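Local structure of restriction endonuclease r.bpuji (Bacillus pumilus, 2VLA) at residues D120-V125 / Y258-E263; V164-Q169 / M207-E212; D23-A28 / E54-E59. The protein recognises its cognate DNA through this N-terminal domain of a larger restriction endonuclease, whose remaining part probably carries out the cleavage. All coordinates share one frame; numbering follows the deposited sequence. Where two conformers were deposited one is given.

Contact 1: residues D120-V125 / Y258-E263; sequences DKLDKV and YDFTSE. With nucleotides of chain B; nucleotides of chain C.
The ring of Phe260 packs against Val125 and Leu122 on the first turn of helix 122-130. Val125 sends CG1 over one face of the ring as a CH-pi contact, 4.2 Å from the centroid of the Phe260 ring and 27° off its normal. Leu122 brings its CD1 to 3.8 Å from Phe260 CD1, at a slant to the ring plane; its CG stands anti to the backbone N (chi1 -173°), which carries CD1 to the ring. The same helix start also meets the DNA. Lys121, the N-cap residue, uses its backbone N-H to donate to OP1 of DC6 of chain B, an almost straight bond of 3.0 Å from N. Its NZ hydrogen-bonds both N3 of DA10 of chain C, at 2.9 Å, and O4' of DC11 of chain C. Edge-to-face, Phe269 of helix 263-278 meets the Phe260 ring. The chemistry is thus split: purely apolar packing ties the helix to the 258-263 loop, while polar groups at its N-terminus hold phosphate, sugar and base.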
loop_
_atom_site.group_PDB
_atom_site.type_symbol
_atom_site.label_atom_id
_atom_site.label_comp_id
_atom_site.label_asym_id
_atom_site.label_seq_id
_atom_site.Cartn_x
_atom_site.Cartn_y
_atom_site.Cartn_z
ATOM N N ASP A 120 -1.662 -9.649 -2.800
ATOM C CA ASP A 120 -2.760 -10.380 -2.210
ATOM C C ASP A 120 -2.703 -11.870 -2.561
ATOM O O ASP A 120 -2.224 -12.260 -3.642
ATOM C CB ASP A 120 -4.105 -9.818 -2.706
ATOM C CG ASP A 120 -4.315 -8.353 -2.335
ATOM O OD1 ASP A 120 -3.718 -7.878 -1.344
ATOM O OD2 ASP A 120 -5.101 -7.677 -3.039
ATOM N N LYS A 121 -3.384 -12.659 -1.750
ATOM C CA LYS A 121 -3.598 -14.074 -2.007
ATOM C C LYS A 121 -4.533 -14.206 -3.228
ATOM O O LYS A 121 -5.401 -13.371 -3.430
ATOM C CB LYS A 121 -4.212 -14.736 -0.771
ATOM C CG LYS A 121 -4.267 -16.266 -0.819
ATOM C CD LYS A 121 -4.797 -16.797 0.486
ATOM C CE LYS A 121 -4.914 -18.327 0.525
ATOM N NZ LYS A 121 -3.595 -19.011 0.528
ATOM N N LEU A 122 -4.372 -15.261 -4.007
ATOM C CA LEU A 122 -5.109 -15.373 -5.284
ATOM C C LEU A 122 -6.626 -15.200 -5.131
ATOM O O LEU A 122 -7.261 -14.597 -5.978
ATOM C CB LEU A 122 -4.818 -16.700 -5.969
ATOM C CG LEU A 122 -5.414 -16.817 -7.394
ATOM C CD1 LEU A 122 -4.732 -15.834 -8.334
ATOM C CD2 LEU A 122 -5.299 -18.245 -7.928
ATOM N N ASP A 123 -7.218 -15.762 -4.077
ATOM C CA ASP A 123 -8.670 -15.650 -3.933
ATOM C C ASP A 123 -9.080 -14.185 -3.750
ATOM O O ASP A 123 -10.114 -13.746 -4.281
ATOM C CB ASP A 123 -9.218 -16.541 -2.800
ATOM C CG ASP A 123 -8.580 -16.270 -1.467
ATOM O OD1 ASP A 123 -7.388 -15.953 -1.428
ATOM O OD2 ASP A 123 -9.282 -16.438 -0.431
ATOM N N LYS A 124 -8.241 -13.419 -3.049
ATOM C CA LYS A 124 -8.490 -12.009 -2.842
ATOM C C LYS A 124 -8.267 -11.198 -4.165
ATOM O O LYS A 124 -9.001 -10.255 -4.456
ATOM C CB LYS A 124 -7.607 -11.483 -1.708
ATOM C CG LYS A 124 -7.793 -12.239 -0.395
ATOM C CD LYS A 124 -9.135 -11.959 0.242
ATOM C CE LYS A 124 -9.154 -12.379 1.701
ATOM N NZ LYS A 124 -10.514 -12.782 2.148
ATOM N N VAL A 125 -7.253 -11.572 -4.936
ATOM C CA VAL A 125 -7.053 -10.993 -6.273
ATOM C C VAL A 125 -8.295 -11.180 -7.151
ATOM O O VAL A 125 -8.805 -10.230 -7.721
ATOM C CB VAL A 125 -5.833 -11.635 -7.000
ATOM C CG1 VAL A 125 -5.734 -11.103 -8.448
ATOM C CG2 VAL A 125 -4.535 -11.383 -6.237
ATOM N N TYR A 258 -4.741 -11.040 -17.353
ATOM C CA TYR A 258 -4.425 -12.372 -16.906
ATOM C C TYR A 258 -5.683 -13.211 -16.739
ATOM O O TYR A 258 -6.717 -12.720 -16.296
ATOM C CB TYR A 258 -3.649 -12.306 -15.577
ATOM C CG TYR A 258 -2.324 -11.586 -15.692
ATOM C CD1 TYR A 258 -2.245 -10.206 -15.544
ATOM C CD2 TYR A 258 -1.150 -12.285 -15.964
ATOM C CE1 TYR A 258 -1.045 -9.547 -15.682
ATOM C CE2 TYR A 258 0.048 -11.640 -16.080
ATOM C CZ TYR A 258 0.101 -10.262 -15.957
ATOM O OH TYR A 258 1.325 -9.599 -16.065
ATOM N N ASP A 259 -5.593 -14.477 -17.141
ATOM C CA ASP A 259 -6.668 -15.437 -16.929
ATOM C C ASP A 259 -6.387 -16.229 -15.654
ATOM O O ASP A 259 -5.480 -17.042 -15.617
ATOM C CB ASP A 259 -6.758 -16.384 -18.140
ATOM C CG ASP A 259 -7.836 -17.442 -17.986
ATOM O OD1 ASP A 259 -8.553 -17.445 -16.955
ATOM O OD2 ASP A 259 -7.968 -18.277 -18.902
ATOM N N PHE A 260 -7.154 -15.960 -14.602
ATOM C CA PHE A 260 -6.834 -16.514 -13.281
ATOM C C PHE A 260 -7.363 -17.924 -13.092
ATOM O O PHE A 260 -7.296 -18.481 -11.988
ATOM C CB PHE A 260 -7.340 -15.594 -12.172
ATOM C CG PHE A 260 -6.626 -14.288 -12.116
ATOM C CD1 PHE A 260 -5.278 -14.237 -11.788
ATOM C CD2 PHE A 260 -7.268 -13.123 -12.442
ATOM C CE1 PHE A 260 -4.608 -13.043 -11.775
ATOM C CE2 PHE A 260 -6.594 -11.927 -12.437
ATOM C CZ PHE A 260 -5.264 -11.888 -12.103
ATOM N N THR A 261 -7.873 -18.514 -14.173
ATOM C CA THR A 261 -8.130 -19.950 -14.205
ATOM C C THR A 261 -7.040 -20.672 -14.992
ATOM O O THR A 261 -7.053 -21.896 -15.100
ATOM C CB THR A 261 -9.516 -20.278 -14.819
ATOM O OG1 THR A 261 -9.525 -19.945 -16.218
ATOM C CG2 THR A 261 -10.624 -19.511 -14.100
ATOM N N SER A 262 -6.098 -19.906 -15.543
ATOM C CA SER A 262 -4.942 -20.486 -16.239
ATOM C C SER A 262 -3.756 -20.642 -15.305
ATOM O O SER A 262 -3.287 -19.675 -14.711
ATOM C CB SER A 262 -4.534 -19.618 -17.425
ATOM O OG SER A 262 -3.197 -19.894 -17.815
ATOM N N GLU A 263 -3.239 -21.855 -15.219
ATOM C CA GLU A 263 -2.136 -22.146 -14.322
ATOM C C GLU A 263 -0.897 -21.317 -14.661
ATOM O O GLU A 263 -0.206 -20.829 -13.764
ATOM C CB GLU A 263 -1.805 -23.643 -14.359
ATOM C CG GLU A 263 -2.928 -24.523 -13.837
ATOM C CD GLU A 263 -3.366 -24.131 -12.437
ATOM O OE1 GLU A 263 -2.488 -23.808 -11.604
ATOM O OE2 GLU A 263 -4.585 -24.131 -12.172
ATOM P P DC B 6 -3.578 -11.281 1.744
ATOM O OP1 DC B 6 -4.562 -11.253 0.625
ATOM O OP2 DC B 6 -3.043 -10.033 2.346
ATOM O "O5'" DC B 6 -4.112 -12.113 3.027
ATOM C "C5'" DC B 6 -4.973 -13.244 2.843
ATOM C "C4'" DC B 6 -5.728 -13.520 4.121
ATOM O "O4'" DC B 6 -4.834 -14.051 5.107
ATOM C "C3'" DC B 6 -6.400 -12.313 4.762
ATOM O "O3'" DC B 6 -7.705 -12.701 5.158
ATOM C "C2'" DC B 6 -5.489 -11.948 5.941
ATOM C "C1'" DC B 6 -4.943 -13.295 6.328
ATOM N N1 DC B 6 -3.614 -13.338 6.912
ATOM C C2 DC B 6 -3.384 -14.057 8.106
ATOM O O2 DC B 6 -4.341 -14.498 8.752
ATOM N N3 DC B 6 -2.117 -14.205 8.535
ATOM C C4 DC B 6 -1.101 -13.667 7.872
ATOM N N4 DC B 6 0.143 -13.839 8.354
ATOM C C5 DC B 6 -1.324 -12.934 6.670
ATOM C C6 DC B 6 -2.572 -12.828 6.233
ATOM P P DA C 10 -10.883 -20.264 4.170
ATOM O OP1 DA C 10 -11.942 -19.309 3.811
ATOM O OP2 DA C 10 -11.201 -21.630 4.618
ATOM O "O5'" DA C 10 -9.899 -20.429 2.940
ATOM C "C5'" DA C 10 -9.396 -19.302 2.289
ATOM C "C4'" DA C 10 -8.295 -19.694 1.315
ATOM O "O4'" DA C 10 -7.172 -20.243 2.050
ATOM C "C3'" DA C 10 -8.675 -20.759 0.268
ATOM O "O3'" DA C 10 -8.042 -20.446 -0.945
ATOM C "C2'" DA C 10 -8.090 -22.017 0.883
ATOM C "C1'" DA C 10 -6.786 -21.451 1.424
ATOM N N9 DA C 10 -6.095 -22.272 2.397
ATOM C C8 DA C 10 -6.637 -23.141 3.300
ATOM N N7 DA C 10 -5.751 -23.712 4.065
ATOM C C5 DA C 10 -4.549 -23.160 3.670
ATOM C C6 DA C 10 -3.230 -23.365 4.087
ATOM N N6 DA C 10 -2.899 -24.200 5.073
ATOM N N1 DA C 10 -2.266 -22.659 3.477
ATOM C C2 DA C 10 -2.595 -21.820 2.497
ATOM N N3 DA C 10 -3.799 -21.541 2.006
ATOM C C4 DA C 10 -4.743 -22.271 2.638
ATOM P P DC C 11 -8.517 -20.997 -2.364
ATOM O OP1 DC C 11 -9.618 -20.151 -2.831
ATOM O OP2 DC C 11 -8.694 -22.473 -2.287
ATOM O "O5'" DC C 11 -7.222 -20.741 -3.240
ATOM C "C5'" DC C 11 -6.579 -19.503 -3.197
ATOM C "C4'" DC C 11 -5.082 -19.677 -3.156
ATOM O "O4'" DC C 11 -4.702 -20.453 -2.008
ATOM C "C3'" DC C 11 -4.480 -20.402 -4.339
ATOM O "O3'" DC C 11 -3.299 -19.720 -4.671
ATOM C "C2'" DC C 11 -4.228 -21.807 -3.811
ATOM C "C1'" DC C 11 -3.860 -21.522 -2.378
ATOM N N1 DC C 11 -4.064 -22.658 -1.455
ATOM C C2 DC C 11 -2.993 -23.093 -0.669
ATOM O O2 DC C 11 -1.907 -22.517 -0.771
ATOM N N3 DC C 11 -3.187 -24.129 0.186
ATOM C C4 DC C 11 -4.396 -24.709 0.279
ATOM N N4 DC C 11 -4.534 -25.724 1.166
ATOM C C5 DC C 11 -5.502 -24.263 -0.509
ATOM C C6 DC C 11 -5.291 -23.244 -1.345
#

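Contact 2: residues V164-Q169 / M207-E212; sequences VLNSLQ and MQHIRE. With nucleotides of chain C.
The His209 ring takes a water at its edge, in the ring plane, 2.9 Å from NE2, and through it meets Asn166. The same water is hydrogen-bonded to OD1 of Asn166 at 2.6 Å and to O of Leu165 at 3.1 Å, tying His209 to the end of the other helix at two points; Asn166 OD1 and His209 NE2 have no direct bond, and ND2 of Asn166 turns to Gln8. In one of its two conformers, a provisional placing, the guanidinium of Arg211 has OP2 of DC3 of chain C over one face, offset toward the rim, and OP1 of DC2 of chain C at its edge, 2.8 Å from NH1; NE bonds Asn215.

The amide of Gln208 reads the adenine DA4 of chain C with two bonds: OE1 accepts from N6 at 2.9 Å, and NE2 donates to N7 at 3.0 Å, nearly straight at 176°. The side chain reaches the base because CG stands anti to the backbone N (chi1 -178°) and the chain runs extended. The second hydrogen of NE2 goes to OE2 of Glu212, which lies in the amide plane (4° out) but is approached from above its own carboxylate plane; this fixes the amide's rotation. A leucine here would probably leave N6 and N7 of the adenine without their mates and OE2 of Glu212 without its amide donor.

Between the helices, Leu165 CD1 touches Ile210 CG2 at 4.0 Å, the side chains lying alongside, pointed opposite ways. Helix 203-219 thus presents one side to the DNA and another to helix 157-165, while Leu165 packs on Ile141 of helix 137-150.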
loop_
_atom_site.group_PDB
_atom_site.type_symbol
_atom_site.label_atom_id
_atom_site.label_comp_id
_atom_site.label_asym_id
_atom_site.label_seq_id
_atom_site.Cartn_x
_atom_site.Cartn_y
_atom_site.Cartn_z
ATOM N N VAL A 164 -13.433 7.085 0.638
ATOM C CA VAL A 164 -12.370 6.802 -0.335
ATOM C C VAL A 164 -11.894 5.350 -0.280
ATOM O O VAL A 164 -12.224 4.561 -1.168
ATOM C CB VAL A 164 -11.185 7.766 -0.164
ATOM C CG1 VAL A 164 -10.055 7.446 -1.143
ATOM C CG2 VAL A 164 -11.651 9.202 -0.283
ATOM N N LEU A 165 -11.233 4.937 0.826
ATOM C CA LEU A 165 -10.495 3.677 0.789
ATOM C C LEU A 165 -11.356 2.429 1.006
ATOM O O LEU A 165 -10.896 1.313 0.755
ATOM C CB LEU A 165 -9.320 3.689 1.749
ATOM C CG LEU A 165 -8.111 4.493 1.267
ATOM C CD1 LEU A 165 -7.071 4.546 2.378
ATOM C CD2 LEU A 165 -7.482 3.905 -0.018
ATOM N N ASN A 166 -12.611 2.622 1.433
ATOM C CA ASN A 166 -13.578 1.537 1.525
ATOM C C ASN A 166 -14.800 1.749 0.616
ATOM O O ASN A 166 -15.767 1.037 0.726
ATOM C CB ASN A 166 -14.077 1.393 2.962
ATOM C CG ASN A 166 -14.339 -0.079 3.370
ATOM O OD1 ASN A 166 -13.410 -0.877 3.474
ATOM N ND2 ASN A 166 -15.608 -0.416 3.608
ATOM N N SER A 167 -14.743 2.755 -0.258
ATOM C CA SER A 167 -15.838 3.031 -1.200
ATOM C C SER A 167 -15.643 2.229 -2.488
ATOM O O SER A 167 -14.658 2.413 -3.192
ATOM C CB SER A 167 -15.900 4.527 -1.536
ATOM O OG SER A 167 -16.652 4.775 -2.762
ATOM N N LEU A 168 -16.571 1.327 -2.771
ATOM C CA LEU A 168 -16.478 0.522 -3.974
ATOM C C LEU A 168 -16.337 1.391 -5.226
ATOM O O LEU A 168 -15.493 1.120 -6.087
ATOM C CB LEU A 168 -17.687 -0.394 -4.098
ATOM C CG LEU A 168 -17.727 -1.230 -5.375
ATOM C CD1 LEU A 168 -16.565 -2.237 -5.420
ATOM C CD2 LEU A 168 -19.103 -1.945 -5.531
ATOM N N GLN A 169 -17.161 2.426 -5.342
ATOM C CA GLN A 169 -17.170 3.216 -6.573
ATOM C C GLN A 169 -15.878 3.973 -6.767
ATOM O O GLN A 169 -15.362 4.072 -7.888
ATOM C CB GLN A 169 -18.363 4.170 -6.621
ATOM C CG GLN A 169 -19.689 3.460 -6.827
ATOM C CD GLN A 169 -20.871 4.409 -6.862
ATOM O OE1 GLN A 169 -20.712 5.606 -6.742
ATOM N NE2 GLN A 169 -22.071 3.857 -7.047
ATOM N N MET A 207 -10.226 -1.251 9.972
ATOM C CA MET A 207 -9.465 -0.027 9.835
ATOM C C MET A 207 -7.939 -0.180 9.758
ATOM O O MET A 207 -7.269 0.733 9.281
ATOM C CB MET A 207 -9.819 0.948 10.955
ATOM C CG MET A 207 -11.137 1.685 10.741
ATOM S SD MET A 207 -11.102 2.795 9.341
ATOM C CE MET A 207 -9.923 4.019 9.935
ATOM N N GLN A 208 -7.382 -1.320 10.127
ATOM C CA GLN A 208 -5.943 -1.340 10.271
ATOM C C GLN A 208 -5.271 -1.101 8.903
ATOM O O GLN A 208 -4.289 -0.400 8.806
ATOM C CB GLN A 208 -5.430 -2.632 10.909
ATOM C CG GLN A 208 -3.915 -2.599 11.091
ATOM C CD GLN A 208 -3.373 -3.673 11.983
ATOM O OE1 GLN A 208 -4.130 -4.431 12.593
ATOM N NE2 GLN A 208 -2.050 -3.743 12.074
ATOM N N HIS A 209 -5.828 -1.694 7.852
ATOM C CA HIS A 209 -5.240 -1.546 6.506
ATOM C C HIS A 209 -5.449 -0.131 5.931
ATOM O O HIS A 209 -4.689 0.308 5.071
ATOM C CB HIS A 209 -5.808 -2.591 5.516
ATOM C CG HIS A 209 -7.288 -2.568 5.414
ATOM N ND1 HIS A 209 -8.099 -3.085 6.396
ATOM C CD2 HIS A 209 -8.114 -2.074 4.455
ATOM C CE1 HIS A 209 -9.357 -2.879 6.067
ATOM N NE2 HIS A 209 -9.390 -2.301 4.871
ATOM N N ILE A 210 -6.457 0.561 6.419
ATOM C CA ILE A 210 -6.707 1.910 6.040
ATOM C C ILE A 210 -5.756 2.859 6.737
ATOM O O ILE A 210 -5.098 3.679 6.107
ATOM C CB ILE A 210 -8.184 2.277 6.258
ATOM C CG1 ILE A 210 -9.057 1.397 5.356
ATOM C CG2 ILE A 210 -8.415 3.738 6.044
ATOM C CD1 ILE A 210 -10.559 1.566 5.514
ATOM N N ARG A 211 -5.654 2.721 8.058
ATOM C CA ARG A 211 -4.675 3.471 8.811
ATOM C C ARG A 211 -3.267 3.254 8.249
ATOM O O ARG A 211 -2.495 4.189 8.122
ATOM C CB ARG A 211 -4.716 3.059 10.297
ATOM C CG ARG A 211 -3.552 3.601 11.104
ATOM C CD ARG A 211 -3.470 5.128 11.023
ATOM N NE ARG A 211 -2.287 5.654 11.706
ATOM C CZ ARG A 211 -2.292 6.156 12.935
ATOM N NH1 ARG A 211 -3.414 6.180 13.632
ATOM N NH2 ARG A 211 -1.173 6.623 13.467
ATOM N N GLU A 212 -2.925 2.012 7.967
ATOM C CA GLU A 212 -1.564 1.705 7.550
ATOM C C GLU A 212 -1.202 2.229 6.150
ATOM O O GLU A 212 -0.122 2.679 5.935
ATOM C CB GLU A 212 -1.262 0.234 7.704
ATOM C CG GLU A 212 -1.161 -0.116 9.209
ATOM C CD GLU A 212 -0.787 -1.540 9.535
ATOM O OE1 GLU A 212 -0.832 -2.424 8.678
ATOM O OE2 GLU A 212 -0.453 -1.779 10.735
ATOM P P DC C 3 0.574 2.433 14.354
ATOM O OP1 DC C 3 1.843 3.197 14.385
ATOM O OP2 DC C 3 -0.360 2.550 13.236
ATOM O "O5'" DC C 3 0.905 0.876 14.490
ATOM C "C5'" DC C 3 1.828 0.428 15.473
ATOM C "C4'" DC C 3 1.779 -1.072 15.598
ATOM O "O4'" DC C 3 0.542 -1.475 16.215
ATOM C "C3'" DC C 3 1.801 -1.799 14.258
ATOM O "O3'" DC C 3 2.648 -2.931 14.266
ATOM C "C2'" DC C 3 0.350 -2.240 14.082
ATOM C "C1'" DC C 3 0.067 -2.602 15.517
ATOM N N1 DC C 3 -1.319 -2.830 15.848
ATOM C C2 DC C 3 -1.659 -3.782 16.831
ATOM O O2 DC C 3 -0.756 -4.383 17.479
ATOM N N3 DC C 3 -2.966 -3.984 17.085
ATOM C C4 DC C 3 -3.902 -3.318 16.417
ATOM N N4 DC C 3 -5.170 -3.549 16.717
ATOM C C5 DC C 3 -3.563 -2.382 15.411
ATOM C C6 DC C 3 -2.284 -2.199 15.135
ATOM P P DA C 4 4.155 -2.922 13.727
ATOM O OP1 DA C 4 4.914 -2.042 14.542
ATOM O OP2 DA C 4 4.071 -2.746 12.254
ATOM O "O5'" DA C 4 4.452 -4.403 14.067
ATOM C "C5'" DA C 4 4.814 -4.732 15.435
ATOM C "C4'" DA C 4 4.335 -6.124 15.758
ATOM O "O4'" DA C 4 2.897 -6.154 15.926
ATOM C "C3'" DA C 4 4.643 -7.181 14.683
ATOM O "O3'" DA C 4 4.959 -8.397 15.338
ATOM C "C2'" DA C 4 3.315 -7.294 13.960
ATOM C "C1'" DA C 4 2.340 -7.187 15.115
ATOM N N9 DA C 4 0.992 -6.829 14.763
ATOM C C8 DA C 4 0.576 -6.000 13.739
ATOM N N7 DA C 4 -0.718 -5.834 13.696
ATOM C C5 DA C 4 -1.216 -6.590 14.749
ATOM C C6 DA C 4 -2.498 -6.835 15.220
ATOM N N6 DA C 4 -3.628 -6.326 14.736
ATOM N N1 DA C 4 -2.606 -7.640 16.324
ATOM C C2 DA C 4 -1.479 -8.181 16.855
ATOM N N3 DA C 4 -0.230 -8.011 16.511
ATOM C C4 DA C 4 -0.158 -7.200 15.408
ATOM P P DC C 2 -5.397 4.483 16.390
ATOM O OP1 DC C 2 -5.166 5.803 15.798
ATOM O OP2 DC C 2 -6.362 3.567 15.740
ATOM O "O5'" DC C 2 -4.017 3.713 16.446
ATOM C "C5'" DC C 2 -2.946 4.271 17.118
ATOM C "C4'" DC C 2 -1.873 3.240 17.238
ATOM O "O4'" DC C 2 -2.300 2.201 18.132
ATOM C "C3'" DC C 2 -1.520 2.557 15.925
ATOM O "O3'" DC C 2 -0.141 2.790 15.711
ATOM C "C2'" DC C 2 -1.895 1.087 16.143
ATOM C "C1'" DC C 2 -1.845 0.950 17.659
ATOM N N1 DC C 2 -2.734 -0.050 18.307
ATOM C C2 DC C 2 -2.200 -0.953 19.235
ATOM O O2 DC C 2 -0.993 -0.974 19.435
ATOM N N3 DC C 2 -3.042 -1.796 19.885
ATOM C C4 DC C 2 -4.350 -1.750 19.650
ATOM N N4 DC C 2 -5.142 -2.598 20.344
ATOM C C5 DC C 2 -4.916 -0.827 18.723
ATOM C C6 DC C 2 -4.075 0.012 18.094
HETATM O O HOH W 1 -10.945 -1.147 2.647
#

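Contact 3: residues D23-A28 / E54-E59; sequences DNLLPA and EILGEE
Leu25 and Ile55 pass side by side, heading opposite ways, with CD2 of Leu25 3.8 Å from CG2 of Ile55. The same methyl of Leu25 also reaches Leu56, where CD2 meets CD2 at 3.9 Å; here the side chains cross at about a right angle. One branch of Leu25 therefore serves two consecutive residues of the other helix. Its chi1 of -81° sets CG opposite the carbonyl carbon, and from there the branch extends across to the pair.

Ile55 has a second partner one turn further along helix 22-36. Its CG1 lies 3.9 Å from CB of Ala28, which faces the other helix and, with nothing beyond CB, makes the contact with that atom. The two branches of Ile55 are thus divided, CG2 to Leu25 and CG1 to Ala28. The closest CA pair across the segments is that of Leu25 and Ile55, 7.4 Å apart. No hydrogen bond crosses this contact, so the hold is apolar throughout.

Just beyond Leu56, helix 41-56 ends at Gly57, whose positive phi of 117° takes the chain out of helical geometry; a beta carbon there would crowd the carbonyl oxygen of Leu56, so the turn suits a residue without one. Leu56 also packs on Leu65 and His68 of helix 62-76. Leu26 packs instead on Phe105 and Phe106 of helix 102-112. The two helices, successive in the chain and joined through the short strand 39-40, form a helical hairpin closed here at its open ends, first residues against last, within the mainly helical DNA recognition domain.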
loop_
_atom_site.group_PDB
_atom_site.type_symbol
_atom_site.label_atom_id
_atom_site.label_comp_id
_atom_site.label_asym_id
_atom_site.label_seq_id
_atom_site.Cartn_x
_atom_site.Cartn_y
_atom_site.Cartn_z
ATOM N N ASP A 23 13.138 2.087 12.042
ATOM C CA ASP A 23 14.426 2.666 11.828
ATOM C C ASP A 23 15.557 1.652 12.073
ATOM O O ASP A 23 16.668 1.840 11.587
ATOM C CB ASP A 23 14.589 3.942 12.689
ATOM C CG ASP A 23 13.725 5.118 12.150
ATOM O OD1 ASP A 23 14.185 5.828 11.235
ATOM O OD2 ASP A 23 12.541 5.236 12.554
ATOM N N ASN A 24 15.252 0.561 12.785
ATOM C CA ASN A 24 16.151 -0.596 12.850
ATOM C C ASN A 24 15.856 -1.680 11.803
ATOM O O ASN A 24 16.772 -2.273 11.232
ATOM C CB ASN A 24 16.095 -1.229 14.249
ATOM C CG ASN A 24 16.908 -0.505 15.225
ATOM O OD1 ASN A 24 17.974 -0.002 14.899
ATOM N ND2 ASN A 24 16.436 -0.450 16.458
ATOM N N LEU A 25 14.587 -1.970 11.583
ATOM C CA LEU A 25 14.222 -3.063 10.697
ATOM C C LEU A 25 14.478 -2.771 9.209
ATOM O O LEU A 25 14.870 -3.658 8.484
ATOM C CB LEU A 25 12.761 -3.454 10.917
ATOM C CG LEU A 25 12.472 -4.353 12.089
ATOM C CD1 LEU A 25 10.991 -4.436 12.309
ATOM C CD2 LEU A 25 13.089 -5.746 11.857
ATOM N N LEU A 26 14.249 -1.549 8.771
ATOM C CA LEU A 26 14.424 -1.268 7.344
ATOM C C LEU A 26 15.896 -1.413 6.919
ATOM O O LEU A 26 16.200 -2.103 5.959
ATOM C CB LEU A 26 13.847 0.105 6.930
ATOM C CG LEU A 26 13.791 0.365 5.420
ATOM C CD1 LEU A 26 12.918 -0.685 4.753
ATOM C CD2 LEU A 26 13.287 1.775 5.141
ATOM N N PRO A 27 16.828 -0.838 7.696
ATOM C CA PRO A 27 18.221 -1.131 7.382
ATOM C C PRO A 27 18.569 -2.611 7.484
ATOM O O PRO A 27 19.380 -3.100 6.710
ATOM C CB PRO A 27 18.983 -0.329 8.434
ATOM C CG PRO A 27 18.090 0.762 8.790
ATOM C CD PRO A 27 16.713 0.198 8.728
ATOM N N ALA A 28 18.008 -3.317 8.468
ATOM C CA ALA A 28 18.278 -4.731 8.589
ATOM C C ALA A 28 17.798 -5.514 7.369
ATOM O O ALA A 28 18.566 -6.287 6.782
ATOM C CB ALA A 28 17.668 -5.294 9.880
ATOM N N GLU A 54 18.342 -11.881 15.053
ATOM C CA GLU A 54 19.208 -11.050 15.888
ATOM C C GLU A 54 18.598 -9.678 16.167
ATOM O O GLU A 54 18.902 -9.055 17.186
ATOM C CB GLU A 54 20.583 -10.900 15.244
ATOM C CG GLU A 54 21.353 -12.202 15.162
ATOM C CD GLU A 54 21.587 -12.833 16.547
ATOM O OE1 GLU A 54 21.931 -12.087 17.497
ATOM O OE2 GLU A 54 21.422 -14.068 16.679
ATOM N N ILE A 55 17.710 -9.227 15.285
ATOM C CA ILE A 55 17.037 -7.954 15.459
ATOM C C ILE A 55 15.745 -8.116 16.269
ATOM O O ILE A 55 15.424 -7.287 17.124
ATOM C CB ILE A 55 16.689 -7.316 14.091
ATOM C CG1 ILE A 55 17.955 -7.158 13.248
ATOM C CG2 ILE A 55 15.998 -5.977 14.292
ATOM C CD1 ILE A 55 19.000 -6.265 13.877
ATOM N N LEU A 56 14.988 -9.170 15.961
ATOM C CA LEU A 56 13.662 -9.347 16.540
ATOM C C LEU A 56 13.732 -10.002 17.930
ATOM O O LEU A 56 12.864 -9.782 18.747
ATOM C CB LEU A 56 12.776 -10.172 15.597
ATOM C CG LEU A 56 12.357 -9.495 14.297
ATOM C CD1 LEU A 56 11.413 -10.402 13.541
ATOM C CD2 LEU A 56 11.707 -8.146 14.585
ATOM N N GLY A 57 14.765 -10.808 18.166
ATOM C CA GLY A 57 14.980 -11.424 19.484
ATOM C C GLY A 57 14.905 -12.939 19.419
ATOM O O GLY A 57 14.168 -13.498 18.600
ATOM N N GLU A 58 15.586 -13.603 20.344
ATOM C CA GLU A 58 15.808 -15.053 20.261
ATOM C C GLU A 58 14.523 -15.880 20.475
ATOM O O GLU A 58 14.468 -17.047 20.119
ATOM C CB GLU A 58 16.872 -15.477 21.285
ATOM C CG GLU A 58 16.420 -15.350 22.725
ATOM C CD GLU A 58 17.519 -15.682 23.722
ATOM O OE1 GLU A 58 18.545 -16.271 23.315
ATOM O OE2 GLU A 58 17.355 -15.349 24.911
ATOM N N GLU A 59 13.502 -15.238 21.017
ATOM C CA GLU A 59 12.248 -15.900 21.322
ATOM C C GLU A 59 11.304 -15.953 20.104
ATOM O O GLU A 59 10.291 -16.636 20.133
ATOM C CB GLU A 59 11.559 -15.182 22.482
ATOM C CG GLU A 59 11.209 -13.708 22.198
ATOM C CD GLU A 59 12.435 -12.773 22.206
ATOM O OE1 GLU A 59 13.543 -13.220 21.866
ATOM O OE2 GLU A 59 12.264 -11.589 22.531
#

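Overall arrangement
All three contacts rest on apolar side chains with no direct hydrogen bond between segments, yet their settings differ. Contact 2 lies deepest, about 11 Å from the chain centre, and adds a bridging water to its buried packing. Contact 1 is also buried though about 19 Å out, and sets an aromatic ring against aliphatic groups; contact 3, about 22 Å out, is partly buried and wholly aliphatic. Contacts 1 and 2 each put a helix on the DNA, one through a helix start, the other through side chains along a helix. No helix is shared, and contacts 1 and 3 lie about 33 Å apart between centres.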